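Local coordinates for esterase (Uncultured bacterium, PDB 5EGN), which hydrolyses carboxylic esters and degrades N-acyl-homoserine lactones, the signals of bacterial quorum sensing, probably by the serine mechanism of alpha/beta hydrolases, at residues Glu70-Val75 / Gly96-Gln101; Ala87-Asn92 / Ile111-Leu116; Gln101-His106 / Ser200-Pro205. The protein carries 2 engineered substitutions. All coordinates share one frame; numbering follows the deposited sequence.

Contact 1 of 3, residues Glu70-Val75 / Gly96-Gln101; sequences EHADDV and GMIAMQ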
loop_
_atom_site.group_PDB
_atom_site.type_symbol
_atom_site.label_atom_id
_atom_site.label_comp_id
_atom_site.label_asym_id
_atom_site.label_seq_id
_atom_site.Cartn_x
_atom_site.Cartn_y
_atom_site.Cartn_z
ATOM N N GLU A 70 -10.781 15.725 16.836
ATOM C CA GLU A 70 -9.413 16.130 16.522
ATOM C C GLU A 70 -8.918 15.476 15.228
ATOM O O GLU A 70 -8.240 16.118 14.417
ATOM C CB GLU A 70 -8.485 15.799 17.693
ATOM C CG GLU A 70 -8.601 16.792 18.849
ATOM C CD GLU A 70 -7.983 16.281 20.135
ATOM O OE1 GLU A 70 -8.385 15.190 20.595
ATOM O OE2 GLU A 70 -7.104 16.974 20.693
ATOM N N HIS A 71 -9.258 14.203 15.045
ATOM C CA HIS A 71 -8.989 13.500 13.792
ATOM C C HIS A 71 -9.635 14.231 12.618
ATOM O O HIS A 71 -9.006 14.460 11.572
ATOM C CB HIS A 71 -9.510 12.062 13.855
ATOM C CG HIS A 71 -8.605 11.113 14.577
ATOM N ND1 HIS A 71 -7.328 10.828 14.144
ATOM C CD2 HIS A 71 -8.800 10.365 15.689
ATOM C CE1 HIS A 71 -6.773 9.953 14.964
ATOM N NE2 HIS A 71 -7.645 9.657 15.910
ATOM N N ALA A 72 -10.901 14.591 12.808
ATOM C CA ALA A 72 -11.657 15.324 11.803
ATOM C C ALA A 72 -10.977 16.645 11.466
ATOM O O ALA A 72 -10.939 17.052 10.305
ATOM C CB ALA A 72 -13.080 15.563 12.279
ATOM N N ASP A 73 -10.431 17.308 12.481
ATOM C CA ASP A 73 -9.723 18.566 12.262
ATOM C C ASP A 73 -8.436 18.329 11.473
ATOM O O ASP A 73 -8.054 19.159 10.650
ATOM C CB ASP A 73 -9.421 19.263 13.590
ATOM C CG ASP A 73 -8.958 20.702 13.403
ATOM O OD1 ASP A 73 -9.062 21.224 12.272
ATOM O OD2 ASP A 73 -8.499 21.318 14.390
ATOM N N ASP A 74 -7.773 17.201 11.722
ATOM C CA ASP A 74 -6.610 16.824 10.915
ATOM C C ASP A 74 -7.007 16.697 9.441
ATOM O O ASP A 74 -6.329 17.228 8.544
ATOM C CB ASP A 74 -5.996 15.513 11.419
ATOM C CG ASP A 74 -5.395 15.643 12.809
ATOM O OD1 ASP A 74 -5.066 16.776 13.215
ATOM O OD2 ASP A 74 -5.238 14.606 13.489
ATOM N N VAL A 75 -8.115 15.998 9.199
ATOM C CA VAL A 75 -8.650 15.868 7.843
ATOM C C VAL A 75 -8.930 17.235 7.212
ATOM O O VAL A 75 -8.579 17.476 6.053
ATOM C CB VAL A 75 -9.947 15.031 7.816
ATOM C CG1 VAL A 75 -10.481 14.927 6.394
ATOM C CG2 VAL A 75 -9.701 13.647 8.395
ATOM N N GLY A 96 -14.798 5.829 9.461
ATOM C CA GLY A 96 -16.215 6.119 9.349
ATOM C C GLY A 96 -16.655 7.075 10.439
ATOM O O GLY A 96 -17.445 7.992 10.195
ATOM N N MET A 97 -16.136 6.859 11.645
ATOM C CA MET A 97 -16.375 7.763 12.764
ATOM C C MET A 97 -15.919 9.174 12.421
ATOM O O MET A 97 -16.646 10.146 12.634
ATOM C CB MET A 97 -15.648 7.281 14.019
ATOM C CG MET A 97 -16.000 5.879 14.461
ATOM S SD MET A 97 -15.196 5.451 16.015
ATOM C CE MET A 97 -15.709 3.748 16.191
ATOM N N ILE A 98 -14.704 9.269 11.888
ATOM C CA ILE A 98 -14.111 10.546 11.506
ATOM C C ILE A 98 -14.958 11.250 10.451
ATOM O O ILE A 98 -15.195 12.456 10.536
ATOM C CB ILE A 98 -12.674 10.354 10.978
ATOM C CG1 ILE A 98 -11.773 9.803 12.084
ATOM C CG2 ILE A 98 -12.114 11.664 10.456
ATOM C CD1 ILE A 98 -10.413 9.352 11.600
ATOM N N ALA A 99 -15.421 10.488 9.465
ATOM C CA ALA A 99 -16.270 11.032 8.411
ATOM C C ALA A 99 -17.597 11.558 8.962
ATOM O O ALA A 99 -18.065 12.624 8.561
ATOM C CB ALA A 99 -16.523 9.978 7.342
ATOM N N MET A 100 -18.200 10.806 9.879
ATOM C CA MET A 100 -19.472 11.210 10.479
ATOM C C MET A 100 -19.317 12.485 11.311
ATOM O O MET A 100 -20.118 13.422 11.194
ATOM C CB MET A 100 -20.044 10.077 11.335
ATOM C CG MET A 100 -20.630 8.930 10.520
ATOM S SD MET A 100 -21.482 7.673 11.498
ATOM C CE MET A 100 -20.097 6.771 12.187
ATOM N N GLN A 101 -18.280 12.512 12.142
ATOM C CA GLN A 101 -17.943 13.700 12.917
ATOM C C GLN A 101 -17.715 14.888 11.988
ATOM O O GLN A 101 -18.072 16.023 12.306
ATOM C CB GLN A 101 -16.700 13.449 13.771
ATOM C CG GLN A 101 -16.509 14.454 14.884
ATOM C CD GLN A 101 -17.633 14.407 15.894
ATOM O OE1 GLN A 101 -17.904 13.365 16.489
ATOM N NE2 GLN A 101 -18.308 15.534 16.080
#
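I98 projects from helix 94-105 into the flank of helix 68-81 and carries most of this contact, with H71, A72 and V75 gathered round its branches. The two arms of the isoleucine divide the work. CG1, anti to the carbonyl carbon (chi1 -64°), carries CD1 toward H71, where I98 CD1 lies 3.6 Å from H71 CB and 3.9 Å from H71 CG. The methyl thus rests at the root of the histidine, oblique to its ring plane, while the ring itself meets the ring of H53 with planes about 65° apart. The other branch, CG2, reaches between A72 and V75: I98 CG2 touches V75 CG2 at 3.7 Å, and the backbone at A72 CA lies 3.9 Å from I98 CG2. Both H71 and V75 run slantwise to the isoleucine, and no hydrogen bond joins the segments. Helices 68-81 and 94-105 belong to the alpha/beta hydrolase fold, the second beginning within the probable nucleophile elbow (G91, S93, G95), whose residues the side chain of I98 also touches. The short helical segments cross at -78°, with their axes 8.7 Å apart. Near this crossing the A72 and I98 CA atoms are only 5.4 Å apart, and A72 CB faces the carbonyl oxygen I98 O at 4.1 Å. Q101 adds a looser apolar touch, its CG standing 4.4 Å from A72 CB; beyond CG the chain bends away, and OE1 accepts a hydrogen bond from W193 NE1. L25 of strand 21-25 packs against both V75 and I98.

Contact 2 of 3, residues Ala87-Asn92 / Ile111-Leu116; sequences AVFVGN and IGNLIL
F89 and G91 supply both their N-H and C=O groups to segment 111-116, giving the parallel ladder its regular core. F89 N donates to G112 O at 2.9 Å and F89 O accepts from L114 N at 2.7 Å; G91 N then reaches L114 O, and G91 O takes L116 N. Less regular bonds close the ends: I111 N approaches A87 O from above the carbonyl plane, 46° out of it, and N92 ND2 donates to L116 O at 2.8 Å. That acceptor lies in the N92 amide plane, although the nitrogen stands well above the L116 carbonyl plane. N92 CG, anti to its backbone N (chi1 -168°), lays the amide beside L116; its OD1 is satisfied by Q245 NE2, and ND2 has a second, weak bond to H242 O. Buried N113, bonded to N103 at OD1 and weakly to T206 OG1 from ND2, puts OD1 3.7 Å from F89 CB, the amide running alongside the ring. Helix 94-105 of this beta-alpha-beta unit packs on the F89 face, joined there by V75 of helix 68-81. V90 and L114 face helix 249-257, and strands 21-25 and 206-211 flank the pair in the sheet.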
loop_
_atom_site.group_PDB
_atom_site.type_symbol
_atom_site.label_atom_id
_atom_site.label_comp_id
_atom_site.label_asym_id
_atom_site.label_seq_id
_atom_site.Cartn_x
_atom_site.Cartn_y
_atom_site.Cartn_z
ATOM N N ALA A 87 -15.658 17.090 -0.425
ATOM C CA ALA A 87 -15.058 15.824 -0.826
ATOM C C ALA A 87 -15.966 14.622 -0.584
ATOM O O ALA A 87 -16.898 14.675 0.221
ATOM C CB ALA A 87 -13.734 15.627 -0.105
ATOM N N VAL A 88 -15.684 13.546 -1.311
ATOM C CA VAL A 88 -16.284 12.243 -1.065
ATOM C C VAL A 88 -15.489 11.551 0.032
ATOM O O VAL A 88 -14.274 11.411 -0.079
ATOM C CB VAL A 88 -16.286 11.366 -2.331
ATOM C CG1 VAL A 88 -16.546 9.907 -1.972
ATOM C CG2 VAL A 88 -17.304 11.882 -3.339
ATOM N N PHE A 89 -16.158 11.125 1.097
ATOM C CA PHE A 89 -15.439 10.530 2.215
ATOM C C PHE A 89 -15.689 9.035 2.355
ATOM O O PHE A 89 -16.823 8.586 2.529
ATOM C CB PHE A 89 -15.796 11.246 3.518
ATOM C CG PHE A 89 -15.302 12.662 3.579
ATOM C CD1 PHE A 89 -13.977 12.933 3.876
ATOM C CD2 PHE A 89 -16.159 13.721 3.327
ATOM C CE1 PHE A 89 -13.516 14.234 3.928
ATOM C CE2 PHE A 89 -15.704 15.023 3.377
ATOM C CZ PHE A 89 -14.381 15.280 3.678
ATOM N N VAL A 90 -14.604 8.274 2.274
ATOM C CA VAL A 90 -14.645 6.831 2.440
ATOM C C VAL A 90 -13.966 6.445 3.749
ATOM O O VAL A 90 -12.741 6.486 3.861
ATOM C CB VAL A 90 -13.964 6.113 1.264
ATOM C CG1 VAL A 90 -14.128 4.611 1.393
ATOM C CG2 VAL A 90 -14.541 6.602 -0.054
ATOM N N GLY A 91 -14.768 6.076 4.740
ATOM C CA GLY A 91 -14.248 5.777 6.061
ATOM C C GLY A 91 -14.397 4.327 6.473
ATOM O O GLY A 91 -15.459 3.729 6.318
ATOM N N ASN A 92 -13.316 3.766 7.007
ATOM C CA ASN A 92 -13.298 2.389 7.478
ATOM C C ASN A 92 -13.121 2.332 8.992
ATOM O O ASN A 92 -12.152 2.871 9.524
ATOM C CB ASN A 92 -12.184 1.611 6.779
ATOM C CG ASN A 92 -12.283 0.118 7.005
ATOM O OD1 ASN A 92 -11.292 -0.601 6.905
ATOM N ND2 ASN A 92 -13.485 -0.358 7.308
ATOM N N ILE A 111 -19.453 16.069 0.088
ATOM C CA ILE A 111 -20.238 15.690 -1.081
ATOM C C ILE A 111 -21.099 14.488 -0.720
ATOM O O ILE A 111 -22.303 14.469 -0.977
ATOM C CB ILE A 111 -19.359 15.350 -2.292
ATOM C CG1 ILE A 111 -18.553 16.574 -2.724
ATOM C CG2 ILE A 111 -20.220 14.860 -3.448
ATOM C CD1 ILE A 111 -17.658 16.324 -3.912
ATOM N N GLY A 112 -20.471 13.487 -0.114
ATOM C CA GLY A 112 -21.182 12.316 0.360
ATOM C C GLY A 112 -20.264 11.372 1.106
ATOM O O GLY A 112 -19.058 11.601 1.187
ATOM N N ASN A 113 -20.832 10.301 1.647
ATOM C CA ASN A 113 -20.059 9.373 2.458
ATOM C C ASN A 113 -20.223 7.915 2.051
ATOM O O ASN A 113 -21.327 7.464 1.744
ATOM C CB ASN A 113 -20.438 9.521 3.933
ATOM C CG ASN A 113 -20.421 10.961 4.397
ATOM O OD1 ASN A 113 -19.359 11.562 4.555
ATOM N ND2 ASN A 113 -21.602 11.521 4.627
ATOM N N LEU A 114 -19.113 7.186 2.043
ATOM C CA LEU A 114 -19.165 5.730 2.031
ATOM C C LEU A 114 -18.617 5.238 3.364
ATOM O O LEU A 114 -17.412 5.279 3.605
ATOM C CB LEU A 114 -18.374 5.138 0.858
ATOM C CG LEU A 114 -18.683 3.672 0.507
ATOM C CD1 LEU A 114 -18.331 3.368 -0.939
ATOM C CD2 LEU A 114 -17.970 2.691 1.430
ATOM N N ILE A 115 -19.515 4.785 4.233
ATOM C CA ILE A 115 -19.132 4.263 5.537
ATOM C C ILE A 115 -18.933 2.754 5.467
ATOM O O ILE A 115 -19.890 2.007 5.262
ATOM C CB ILE A 115 -20.193 4.585 6.605
ATOM C CG1 ILE A 115 -20.599 6.053 6.523
ATOM C CG2 ILE A 115 -19.660 4.279 7.994
ATOM C CD1 ILE A 115 -19.519 6.992 6.995
ATOM N N LEU A 116 -17.691 2.306 5.628
ATOM C CA LEU A 116 -17.393 0.879 5.573
ATOM C C LEU A 116 -17.085 0.297 6.946
ATOM O O LEU A 116 -16.098 0.671 7.580
ATOM C CB LEU A 116 -16.215 0.604 4.639
ATOM C CG LEU A 116 -15.856 -0.881 4.539
ATOM C CD1 LEU A 116 -16.879 -1.618 3.691
ATOM C CD2 LEU A 116 -14.451 -1.081 3.994
#

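Contact 3 of 3, residues Gln101-His106 / Ser200-Pro205; sequences QLNLDH and SSIQAP
L104 and N103, near the end of helix 94-105, press against I202 in the loop that precedes strand 206-211. The close part is apolar: L104 CD1 meets I202 CG1 at 3.5 Å, and the two side chains cross at about a right angle. I202 CG1 is anti to its carbonyl carbon (chi1 -57°), leaving CG2 to face the neighbouring asparagine, with I202 CG2 3.9 Å from N103 OD1. N103 also runs nearly perpendicular to the isoleucine. Its OD1 lies 3.3 Å from A204 CB, bringing the buried amide against a methyl group. I202 also touches I229, whereas A204 leans on V110 and N113 of strand 110-116.

Toward solvent the contact thins to a single touch. N103 and I202 are buried, but L104 is partly exposed and S201 fully so. S201 places OG 3.8 Å from L104 CD1, while its polar partner is R198 O, within its own loop.

No hydrogen bond spans the two segments. N103 ND2 instead donates to A99 O within the helix and to N113 OD1 in the sheet, two bonds that restrict rotation of the amide. The segments therefore meet by van der Waals contacts, three of the four residue pairs touching through an oxygen on a methyl, while the polar groups of N103 and S201 are bonded elsewhere.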
loop_
_atom_site.group_PDB
_atom_site.type_symbol
_atom_site.label_atom_id
_atom_site.label_comp_id
_atom_site.label_asym_id
_atom_site.label_seq_id
_atom_site.Cartn_x
_atom_site.Cartn_y
_atom_site.Cartn_z
ATOM N N GLN A 101 -18.280 12.512 12.142
ATOM C CA GLN A 101 -17.943 13.700 12.917
ATOM C C GLN A 101 -17.715 14.888 11.988
ATOM O O GLN A 101 -18.072 16.023 12.306
ATOM C CB GLN A 101 -16.700 13.449 13.771
ATOM C CG GLN A 101 -16.509 14.454 14.884
ATOM C CD GLN A 101 -17.633 14.407 15.894
ATOM O OE1 GLN A 101 -17.904 13.365 16.489
ATOM N NE2 GLN A 101 -18.308 15.534 16.080
ATOM N N LEU A 102 -17.122 14.609 10.831
ATOM C CA LEU A 102 -16.867 15.636 9.830
ATOM C C LEU A 102 -18.177 16.161 9.250
ATOM O O LEU A 102 -18.293 17.347 8.946
ATOM C CB LEU A 102 -15.968 15.084 8.721
ATOM C CG LEU A 102 -15.280 16.080 7.783
ATOM C CD1 LEU A 102 -13.959 15.509 7.304
ATOM C CD2 LEU A 102 -16.163 16.420 6.595
ATOM N N ASN A 103 -19.158 15.277 9.094
ATOM C CA ASN A 103 -20.489 15.690 8.657
ATOM C C ASN A 103 -21.173 16.548 9.713
ATOM O O ASN A 103 -21.958 17.442 9.393
ATOM C CB ASN A 103 -21.358 14.473 8.336
ATOM C CG ASN A 103 -21.219 14.021 6.898
ATOM O OD1 ASN A 103 -22.109 14.244 6.077
ATOM N ND2 ASN A 103 -20.097 13.386 6.583
ATOM N N LEU A 104 -20.865 16.268 10.976
ATOM C CA LEU A 104 -21.432 17.027 12.087
ATOM C C LEU A 104 -20.851 18.437 12.190
ATOM O O LEU A 104 -21.596 19.412 12.302
ATOM C CB LEU A 104 -21.213 16.276 13.403
ATOM C CG LEU A 104 -22.414 15.496 13.939
ATOM C CD1 LEU A 104 -23.071 14.705 12.828
ATOM C CD2 LEU A 104 -22.005 14.573 15.077
ATOM N N ASP A 105 -19.527 18.542 12.149
ATOM C CA ASP A 105 -18.856 19.822 12.371
ATOM C C ASP A 105 -18.587 20.604 11.087
ATOM O O ASP A 105 -18.519 21.833 11.110
ATOM C CB ASP A 105 -17.537 19.603 13.114
ATOM C CG ASP A 105 -17.734 19.003 14.489
ATOM O OD1 ASP A 105 -18.832 19.174 15.060
ATOM O OD2 ASP A 105 -16.793 18.363 15.002
ATOM N N HIS A 106 -18.425 19.900 9.972
ATOM C CA HIS A 106 -18.156 20.565 8.700
ATOM C C HIS A 106 -19.018 20.020 7.564
ATOM O O HIS A 106 -18.498 19.414 6.628
ATOM C CB HIS A 106 -16.676 20.429 8.330
ATOM C CG HIS A 106 -15.739 20.880 9.407
ATOM N ND1 HIS A 106 -15.424 20.096 10.495
ATOM C CD2 HIS A 106 -15.051 22.036 9.564
ATOM C CE1 HIS A 106 -14.582 20.746 11.276
ATOM N NE2 HIS A 106 -14.339 21.926 10.735
ATOM N N SER A 200 -29.312 11.553 13.076
ATOM C CA SER A 200 -30.365 12.039 12.192
ATOM C C SER A 200 -30.100 13.458 11.700
ATOM O O SER A 200 -30.827 13.972 10.849
ATOM C CB SER A 200 -31.724 11.970 12.893
ATOM O OG SER A 200 -31.695 12.643 14.139
ATOM N N SER A 201 -29.060 14.087 12.239
ATOM C CA SER A 201 -28.636 15.403 11.774
ATOM C C SER A 201 -27.725 15.274 10.556
ATOM O O SER A 201 -27.546 16.228 9.803
ATOM C CB SER A 201 -27.928 16.174 12.891
ATOM O OG SER A 201 -26.783 15.480 13.352
ATOM N N ILE A 202 -27.146 14.092 10.370
ATOM C CA ILE A 202 -26.393 13.793 9.156
ATOM C C ILE A 202 -27.358 13.634 7.995
ATOM O O ILE A 202 -28.161 12.708 7.984
ATOM C CB ILE A 202 -25.559 12.505 9.296
ATOM C CG1 ILE A 202 -24.602 12.610 10.481
ATOM C CG2 ILE A 202 -24.808 12.209 8.002
ATOM C CD1 ILE A 202 -23.762 11.371 10.700
ATOM N N GLN A 203 -27.288 14.527 7.016
ATOM C CA GLN A 203 -28.261 14.504 5.928
ATOM C C GLN A 203 -27.641 14.216 4.569
ATOM O O GLN A 203 -28.342 13.902 3.610
ATOM C CB GLN A 203 -29.012 15.833 5.885
ATOM C CG GLN A 203 -29.725 16.184 7.183
ATOM C CD GLN A 203 -31.070 15.507 7.294
ATOM O OE1 GLN A 203 -31.677 15.136 6.287
ATOM N NE2 GLN A 203 -31.556 15.356 8.518
ATOM N N ALA A 204 -26.321 14.325 4.499
ATOM C CA ALA A 204 -25.587 14.108 3.256
ATOM C C ALA A 204 -25.794 12.685 2.742
ATOM O O ALA A 204 -26.072 11.776 3.529
ATOM C CB ALA A 204 -24.108 14.391 3.460
ATOM N N PRO A 205 -25.681 12.491 1.416
ATOM C CA PRO A 205 -25.793 11.158 0.815
ATOM C C PRO A 205 -24.822 10.161 1.443
ATOM O O PRO A 205 -23.610 10.348 1.365
ATOM C CB PRO A 205 -25.446 11.408 -0.652
ATOM C CG PRO A 205 -25.826 12.820 -0.888
ATOM C CD PRO A 205 -25.517 13.540 0.393
#

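How the contacts relate
The three contact centres are about 11 Å from one another, within a single alpha/beta hydrolase core. Helix 94-105 serves both contact 1 and contact 3, which share Q101, and it connects the two strands of contact 2. Along the chain, contact 1 closes before contact 3 opens, whereas contact 2 alternates with each. F89 ties the layers together: V75 and A99 from contact 1 and L102 from contact 3 pack on it. Contacts 2 and 3 also meet through a probable hydrogen bond from N113 N to P205 O. Contact 2 contains G91 of the probable nucleophile elbow and I98 of contact 1 touches that elbow, while the centre of contact 3 lies farther out, about 16 Å from the chain centre against 9 Å.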